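Local coordinates for flavoprotein (Thermotoga maritima, PDB 5V8S) that probably works as an electron-transferring oxidoreductase, joining a metallo-beta-lactamase-like domain that holds a mu-oxo-diiron site to a flavodoxin-like domain expected to bind FMN, at residues G277-E280 and N281-K285; I84-P87 and K88-T91. The protein carries 1 engineered substitution. All coordinates share one frame; numbering follows the deposited sequence.

How the interactions relate
Following the chain from its N terminus, interaction 2 comes first and closes before interaction 1 opens, so the two follow in series and neither nest nor cross. Interaction 2 (I84-P87 with K88-T91) is a tight turn in the loop between helix 74-82 and strand 92-94 of the metallo-beta-lactamase-like part. Interaction 1 (G277-E280 with N281-K285) is the opening of helix 278-292 in the flavodoxin-like part, just after the loop from strand 267-273. Each contact is local to its own domain. They lie on opposite sides of the chain's centre, their own centres about 63 Å apart, with no atom of one touching the other.

Interaction 1 (G277-E280 and N281-K285)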
ATOM      1  N   GLY A 277      10.081 -15.288   7.091  1.00 26.80           N
ATOM      2  CA  GLY A 277       9.672 -16.257   8.102  1.00 26.05           C
ATOM      3  C   GLY A 277      10.360 -16.125   9.450  1.00 23.84           C
ATOM      4  O   GLY A 277       9.840 -16.641  10.456  1.00 26.29           O
ATOM      5  N   PHE A 278      11.459 -15.392   9.541  1.00 23.18           N
ATOM      6  CA  PHE A 278      12.119 -15.199  10.828  1.00 22.51           C
ATOM      7  C   PHE A 278      11.311 -14.297  11.759  1.00 20.63           C
ATOM      8  O   PHE A 278      11.218 -14.566  12.963  1.00 21.76           O
ATOM      9  CB  PHE A 278      13.515 -14.652  10.608  1.00 24.89           C
ATOM     10  CG  PHE A 278      14.416 -15.624   9.921  1.00 27.36           C
ATOM     11  CD1 PHE A 278      14.987 -16.659  10.621  1.00 28.67           C
ATOM     12  CD2 PHE A 278      14.657 -15.531   8.572  1.00 28.99           C
ATOM     13  CE1 PHE A 278      15.794 -17.571  10.002  1.00 30.31           C
ATOM     14  CE2 PHE A 278      15.487 -16.454   7.939  1.00 31.08           C
ATOM     15  CZ  PHE A 278      16.044 -17.468   8.661  1.00 30.85           C
ATOM     16  N   VAL A 279      10.723 -13.219  11.234  1.00 18.79           N
ATOM     17  CA  VAL A 279       9.849 -12.395  12.065  1.00 18.43           C
ATOM     18  C   VAL A 279       8.633 -13.197  12.512  1.00 18.82           C
ATOM     19  O   VAL A 279       8.228 -13.147  13.679  1.00 17.64           O
ATOM     20  CB  VAL A 279       9.457 -11.112  11.320  1.00 17.61           C
ATOM     21  CG1 VAL A 279       8.469 -10.323  12.140  1.00 18.03           C
ATOM     22  CG2 VAL A 279      10.689 -10.257  11.022  1.00 18.92           C
ATOM     23  N   GLU A 280       8.032 -13.952  11.590  1.00 19.97           N
ATOM     24  CA  GLU A 280       6.869 -14.760  11.948  1.00 22.70           C
ATOM     25  C   GLU A 280       7.180 -15.719  13.096  1.00 22.76           C
ATOM     26  O   GLU A 280       6.345 -15.921  13.985  1.00 22.70           O
ATOM     27  CB  GLU A 280       6.396 -15.526  10.711  1.00 27.53           C
ATOM     28  CG  GLU A 280       5.531 -16.758  10.987  1.00 32.88           C
ATOM     29  CD  GLU A 280       4.131 -16.383  11.328  1.00 38.50           C
ATOM     30  OE1 GLU A 280       3.750 -15.260  10.961  1.00 40.38           O
ATOM     31  OE2 GLU A 280       3.420 -17.193  11.977  1.00 40.33           O
ATOM     32  N   ASN A 281       8.366 -16.336  13.094  1.00 22.83           N
ATOM     33  CA  ASN A 281       8.683 -17.273  14.162  1.00 25.81           C
ATOM     34  C   ASN A 281       8.701 -16.589  15.517  1.00 24.38           C
ATOM     35  O   ASN A 281       8.191 -17.138  16.503  1.00 25.79           O
ATOM     36  CB  ASN A 281      10.034 -17.899  13.881  1.00 29.46           C
ATOM     37  CG  ASN A 281       9.961 -18.933  12.789  1.00 36.68           C
ATOM     38  OD1 ASN A 281       8.880 -19.216  12.263  1.00 39.70           O
ATOM     39  ND2 ASN A 281      11.107 -19.500  12.428  1.00 38.94           N
ATOM     40  N   VAL A 282       9.307 -15.405  15.597  1.00 21.44           N
ATOM     41  CA  VAL A 282       9.325 -14.672  16.855  1.00 21.67           C
ATOM     42  C   VAL A 282       7.924 -14.206  17.223  1.00 20.07           C
ATOM     43  O   VAL A 282       7.516 -14.280  18.391  1.00 21.65           O
ATOM     44  CB  VAL A 282      10.325 -13.504  16.810  1.00 23.56           C
ATOM     45  CG1 VAL A 282      10.111 -12.576  18.022  1.00 24.25           C
ATOM     46  CG2 VAL A 282      11.760 -14.038  16.786  1.00 24.33           C
ATOM     47  N   MET A 283       7.163 -13.707  16.244  1.00 18.57           N
ATOM     48  CA  MET A 283       5.864 -13.142  16.588  1.00 19.66           C
ATOM     49  C   MET A 283       4.867 -14.216  17.006  1.00 20.20           C
ATOM     50  O   MET A 283       4.033 -13.975  17.882  1.00 21.03           O
ATOM     51  CB  MET A 283       5.354 -12.264  15.442  1.00 20.60           C
ATOM     52  CG  MET A 283       6.332 -11.129  15.055  1.00 21.29           C
ATOM     53  SD  MET A 283       6.966 -10.130  16.454  1.00 25.43           S
ATOM     54  CE  MET A 283       5.460  -9.350  16.781  1.00 25.75           C
ATOM     55  N   LYS A 284       4.973 -15.418  16.442  1.00 22.03           N
ATOM     56  CA  LYS A 284       4.162 -16.536  16.911  1.00 24.50           C
ATOM     57  C   LYS A 284       4.402 -16.795  18.393  1.00 23.05           C
ATOM     58  O   LYS A 284       3.451 -16.968  19.165  1.00 24.46           O
ATOM     59  CB  LYS A 284       4.506 -17.770  16.078  1.00 29.41           C
ATOM     60  CG  LYS A 284       3.994 -19.089  16.612  1.00 37.59           C
ATOM     61  CD  LYS A 284       2.491 -19.100  16.656  1.00 43.64           C
ATOM     62  CE  LYS A 284       1.960 -20.386  17.273  1.00 47.12           C
ATOM     63  NZ  LYS A 284       0.478 -20.366  17.314  1.00 49.29           N
ATOM     64  N   LYS A 285       5.665 -16.781  18.820  1.00 22.62           N
ATOM     65  CA  LYS A 285       5.971 -16.972  20.232  1.00 23.33           C
ATOM     66  C   LYS A 285       5.468 -15.806  21.081  1.00 22.35           C
ATOM     67  O   LYS A 285       5.005 -16.015  22.201  1.00 24.25           O
ATOM     68  CB  LYS A 285       7.473 -17.207  20.415  1.00 26.33           C
ATOM     69  CG  LYS A 285       7.925 -18.500  19.774  1.00 31.20           C
ATOM     70  CD  LYS A 285       9.434 -18.605  19.722  1.00 35.38           C
ATOM     71  CE  LYS A 285       9.880 -19.987  19.237  1.00 38.81           C
ATOM     72  NZ  LYS A 285      11.347 -20.062  19.053  1.00 41.86           N
TER
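Between V279 and M283, and between G277 and N281, run the i to i+4 contacts of a helix's first two turns: this is the start of helix 278-292 in the flavodoxin-like domain, with G277 at the N-cap position. The backbone of G277 has a positive phi of 116°, at which a CB would press on the preceding carbonyl oxygen; glycine suits the place. Its O accepts N281 N at 3.0 Å. The next bond, V282 N to F278 O, is weak at 3.4 Å, whereas M283 N to V279 O (2.8 Å) and K284 N to E280 O (2.9 Å) are firm.

V279 and M283 lie side by side and point the same way, CG1 of V279 touching CG of M283 at 3.7 Å. The valine methyl reaches there because it stands anti to its own N (chi1 175°). In M283 the chain bends twice beyond CG, which carries the flexible thioether away from V279. Both are apolar, as befits the buried face. On the outer side, E280 bends at chi2, and its OE1 hydrogen-bonds to Y272 OH; its OE2 stays 6.9 Å from K284 NZ, too far for a salt bridge. N281 and K284, both polar, lie at the surface.

S274 OG accepts the backbone N of E280, tying the helix start to the loop that in flavodoxins commonly holds the FMN phosphate. F278 meets F132 of the second subunit, while V279, V282 and M283 pack on the parallel sheet, against strands 267-273, 354-360 and 381-388.

Interaction 2 (I84-P87 and K88-T91); sequences IVDP and KEIT
The carboxylate of D86 is the flat group here, and K88 passes over OD1 on one side of its plane and along its oxygen edge; K88 N and CB lie on that side, and the other face is turned away from K88-T91. OD1 accepts K88 N at 3.0 Å, met on its anti side and 35° out of the carboxylate plane. With chi1 at -172°, D86 CG swings beside its own carbonyl carbon, the direction in which the chain runs on to K88. The lysine chain, bent at chi3, then curls back until CE sits beyond the two oxygens, 3.5 Å from OD1 and from OD2. NZ stops 4.3 Å from OD2, an attraction short of a salt bridge.

D86 O takes E89 N at 2.7 Å, and P87 O takes I90 N at 2.9 Å, each donor lying above the carbonyl plane. P87, with no N-H to satisfy and a ring that fixes phi, suits the first turn. V85 and I90 bring apolar chains together on the buried side, CG1 to CG1 at 4.3 Å.

An Asx turn leading into a short 3-10 segment is the result, closing the link from helix 74-82 to strand 92-94 in a beta-alpha-beta unit of the metallo-beta-lactamase fold.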
ATOM      1  N   ILE A  84     -41.029  12.148  -4.160  1.00 37.06           N
ATOM      2  CA  ILE A  84     -41.550  12.700  -2.912  1.00 35.85           C
ATOM      3  C   ILE A  84     -41.797  14.202  -2.967  1.00 35.35           C
ATOM      4  O   ILE A  84     -42.428  14.741  -2.042  1.00 35.23           O
ATOM      5  CB  ILE A  84     -40.658  12.337  -1.709  1.00 35.22           C
ATOM      6  CG1 ILE A  84     -39.254  12.902  -1.900  1.00 34.12           C
ATOM      7  CG2 ILE A  84     -40.608  10.833  -1.539  1.00 35.44           C
ATOM      8  CD1 ILE A  84     -38.374  12.750  -0.696  1.00 33.84           C
ATOM      9  N   VAL A  85     -41.333  14.896  -4.005  1.00 34.64           N
ATOM     10  CA  VAL A  85     -41.605  16.319  -4.154  1.00 33.49           C
ATOM     11  C   VAL A  85     -41.349  16.702  -5.600  1.00 35.67           C
ATOM     12  O   VAL A  85     -40.452  16.158  -6.252  1.00 35.74           O
ATOM     13  CB  VAL A  85     -40.748  17.160  -3.171  1.00 31.94           C
ATOM     14  CG1 VAL A  85     -39.262  17.070  -3.523  1.00 31.82           C
ATOM     15  CG2 VAL A  85     -41.199  18.602  -3.161  1.00 32.38           C
ATOM     16  N   ASP A  86     -42.147  17.633  -6.107  1.00 37.01           N
ATOM     17  CA  ASP A  86     -41.793  18.290  -7.354  1.00 38.14           C
ATOM     18  C   ASP A  86     -40.553  19.126  -7.077  1.00 36.84           C
ATOM     19  O   ASP A  86     -40.624  20.061  -6.267  1.00 37.34           O
ATOM     20  CB  ASP A  86     -42.947  19.185  -7.807  1.00 40.76           C
ATOM     21  CG  ASP A  86     -42.743  19.755  -9.208  1.00 43.13           C
ATOM     22  OD1 ASP A  86     -41.585  20.000  -9.611  1.00 43.55           O
ATOM     23  OD2 ASP A  86     -43.757  19.972  -9.905  1.00 45.47           O
ATOM     24  N   PRO A  87     -39.401  18.820  -7.674  1.00 35.19           N
ATOM     25  CA  PRO A  87     -38.192  19.607  -7.367  1.00 35.04           C
ATOM     26  C   PRO A  87     -38.389  21.102  -7.529  1.00 34.31           C
ATOM     27  O   PRO A  87     -37.737  21.897  -6.841  1.00 32.84           O
ATOM     28  CB  PRO A  87     -37.156  19.049  -8.354  1.00 35.37           C
ATOM     29  CG  PRO A  87     -37.637  17.656  -8.646  1.00 35.49           C
ATOM     30  CD  PRO A  87     -39.135  17.743  -8.640  1.00 35.29           C
ATOM     31  N   LYS A  88     -39.301  21.508  -8.410  1.00 36.77           N
ATOM     32  CA  LYS A  88     -39.580  22.923  -8.604  1.00 39.67           C
ATOM     33  C   LYS A  88     -40.126  23.582  -7.343  1.00 37.76           C
ATOM     34  O   LYS A  88     -40.087  24.811  -7.232  1.00 37.92           O
ATOM     35  CB  LYS A  88     -40.579  23.082  -9.746  1.00 44.72           C
ATOM     36  CG  LYS A  88     -40.016  22.707 -11.088  1.00 50.63           C
ATOM     37  CD  LYS A  88     -40.962  23.087 -12.206  1.00 55.64           C
ATOM     38  CE  LYS A  88     -42.228  22.234 -12.164  1.00 59.41           C
ATOM     39  NZ  LYS A  88     -43.116  22.506 -13.319  1.00 61.38           N
ATOM     40  N   GLU A  89     -40.629  22.794  -6.396  1.00 36.13           N
ATOM     41  CA  GLU A  89     -41.140  23.305  -5.131  1.00 35.09           C
ATOM     42  C   GLU A  89     -40.080  23.327  -4.039  1.00 31.81           C
ATOM     43  O   GLU A  89     -40.388  23.681  -2.900  1.00 32.62           O
ATOM     44  CB  GLU A  89     -42.321  22.450  -4.657  1.00 39.14           C
ATOM     45  CG  GLU A  89     -43.413  22.220  -5.702  1.00 43.97           C
ATOM     46  CD  GLU A  89     -44.471  23.305  -5.713  1.00 48.86           C
ATOM     47  OE1 GLU A  89     -44.564  24.076  -4.730  1.00 50.41           O
ATOM     48  OE2 GLU A  89     -45.224  23.381  -6.712  1.00 50.75           O
ATOM     49  N   ILE A  90     -38.840  22.945  -4.347  1.00 29.88           N
ATOM     50  CA  ILE A  90     -37.766  23.092  -3.374  1.00 27.93           C
ATOM     51  C   ILE A  90     -37.390  24.563  -3.250  1.00 27.62           C
ATOM     52  O   ILE A  90     -37.211  25.273  -4.250  1.00 28.95           O
ATOM     53  CB  ILE A  90     -36.559  22.218  -3.756  1.00 27.43           C
ATOM     54  CG1 ILE A  90     -36.932  20.738  -3.589  1.00 28.09           C
ATOM     55  CG2 ILE A  90     -35.347  22.569  -2.889  1.00 26.89           C
ATOM     56  CD1 ILE A  90     -35.907  19.789  -4.148  1.00 29.18           C
ATOM     57  N   THR A  91     -37.230  25.014  -2.010  1.00 25.24           N
ATOM     58  CA  THR A  91     -36.939  26.407  -1.706  1.00 25.14           C
ATOM     59  C   THR A  91     -35.578  26.612  -1.061  1.00 24.48           C
ATOM     60  O   THR A  91     -35.019  27.715  -1.174  1.00 25.07           O
ATOM     61  CB  THR A  91     -38.006  26.992  -0.757  1.00 26.06           C
ATOM     62  OG1 THR A  91     -38.099  26.189   0.426  1.00 26.53           O
ATOM     63  CG2 THR A  91     -39.393  27.078  -1.436  1.00 27.09           C
TER